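Local atomic coordinates of hypothetical conserved protein (Geobacillus kaustophilus, PDB entry 3VNP), a protein that catalyses the reversible hydration of carbon dioxide to hydrogencarbonate as a homotrimeric gamma-class carbonic anhydrase that uses magnesium or zinc. Residues A[23-26]-A[27-31]. Residues are numbered along the deposited sequence; the frame is centred on the assembly and turned at random.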
loop_
_atom_site.group_PDB
_atom_site.type_symbol
_atom_site.label_atom_id
_atom_site.label_comp_id
_atom_site.label_asym_id
_atom_site.label_seq_id
_atom_site.Cartn_x
_atom_site.Cartn_y
_atom_site.Cartn_z
ATOM N N VAL A 23 7.405 10.844 4.399
ATOM C CA VAL A 23 7.447 10.891 2.946
ATOM C C VAL A 23 8.920 10.798 2.555
ATOM O O VAL A 23 9.791 11.240 3.289
ATOM C CB VAL A 23 6.847 12.215 2.414
ATOM C CG1 VAL A 23 7.248 12.440 0.962
ATOM C CG2 VAL A 23 5.329 12.179 2.541
ATOM N N THR A 24 9.191 10.196 1.409
ATOM C CA THR A 24 10.556 10.070 0.922
ATOM C C THR A 24 10.610 10.565 -0.507
ATOM O O THR A 24 9.809 10.121 -1.346
ATOM C CB THR A 24 11.047 8.609 0.973
ATOM O OG1 THR A 24 11.095 8.180 2.336
ATOM C CG2 THR A 24 12.433 8.488 0.373
ATOM N N ILE A 25 11.543 11.482 -0.777
ATOM C CA ILE A 25 11.705 12.044 -2.107
ATOM C C ILE A 25 13.183 12.041 -2.473
ATOM O O ILE A 25 13.995 12.669 -1.799
ATOM C CB ILE A 25 11.170 13.482 -2.158
ATOM C CG1 ILE A 25 9.711 13.503 -1.693
ATOM C CG2 ILE A 25 11.279 14.044 -3.588
ATOM C CD1 ILE A 25 9.123 14.875 -1.538
ATOM N N THR A 26 13.531 11.336 -3.545
ATOM C CA THR A 26 14.923 11.236 -3.966
ATOM C C THR A 26 15.162 11.630 -5.415
ATOM O O THR A 26 14.261 11.589 -6.250
ATOM C CB THR A 26 15.458 9.793 -3.807
ATOM O OG1 THR A 26 15.118 9.028 -4.967
ATOM C CG2 THR A 26 14.846 9.120 -2.591
ATOM N N GLY A 27 16.405 12.008 -5.687
ATOM C CA GLY A 27 16.849 12.361 -7.023
ATOM C C GLY A 27 16.144 13.396 -7.875
ATOM O O GLY A 27 15.693 14.439 -7.413
ATOM N N ASP A 28 16.065 13.075 -9.156
ATOM C CA ASP A 28 15.484 13.943 -10.162
ATOM C C ASP A 28 13.979 14.157 -10.051
ATOM O O ASP A 28 13.214 13.653 -10.876
ATOM C CB ASP A 28 15.822 13.376 -11.542
ATOM C CG ASP A 28 15.730 14.412 -12.635
ATOM O OD1 ASP A 28 15.014 15.417 -12.440
ATOM O OD2 ASP A 28 16.369 14.215 -13.693
ATOM N N VAL A 29 13.554 14.921 -9.051
ATOM C CA VAL A 29 12.130 15.198 -8.854
ATOM C C VAL A 29 11.866 16.705 -8.754
ATOM O O VAL A 29 12.641 17.452 -8.147
ATOM C CB VAL A 29 11.596 14.518 -7.563
ATOM C CG1 VAL A 29 10.131 14.833 -7.375
ATOM C CG2 VAL A 29 11.808 13.018 -7.639
ATOM N N VAL A 30 10.772 17.152 -9.361
ATOM C CA VAL A 30 10.408 18.562 -9.313
ATOM C C VAL A 30 8.956 18.656 -8.866
ATOM O O VAL A 30 8.072 18.086 -9.505
ATOM C CB VAL A 30 10.563 19.240 -10.704
ATOM C CG1 VAL A 30 10.129 20.687 -10.631
ATOM C CG2 VAL A 30 12.005 19.157 -11.161
ATOM N N ILE A 31 8.718 19.367 -7.766
ATOM C CA ILE A 31 7.366 19.522 -7.241
ATOM C C ILE A 31 6.911 20.983 -7.258
ATOM O O ILE A 31 7.599 21.870 -6.749
ATOM C CB ILE A 31 7.272 18.941 -5.809
ATOM C CG1 ILE A 31 7.466 17.420 -5.868
ATOM C CG2 ILE A 31 5.923 19.270 -5.190
ATOM C CD1 ILE A 31 7.761 16.774 -4.527
#
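I25 meets V29 and I31 in a local apolar contact around a corner of the chain, where strand 24-26 gives way to strand 29-31 on the next face of the coil. CD1 of I25 reaches CD1 of I31 tip to tip at 3.8 Å. The other branch of I25, CG2, lies 4.0 Å from CB of V29, and the two side chains cross at about a right angle. Both isoleucines hold CG1 anti to the carbonyl carbon (chi1 -56° in I25, -67° in I31) with an extended chi2, which carries their methyl ends inward to meet. The chain belongs to a left-handed parallel beta-helix built from hexapeptide repeats, the fold of gamma-class carbonic anhydrases; the next coil, strands 42-45 and 49-52, stacks against this one, V29 touching I43 and T50, and I31 touching I52. At the corner, G27 takes a positive phi of 53° and D28 centres an inverse gamma turn, closed by a weak bond from V29 N to G27 O (2.7 Å). CG2 of V29 packs 3.2 Å from O of T26. T26 sets its CB off away from 27-31, and its OG1 is hydrogen-bonded to the Y166 hydroxyl of a neighbouring subunit and weakly to G45 N.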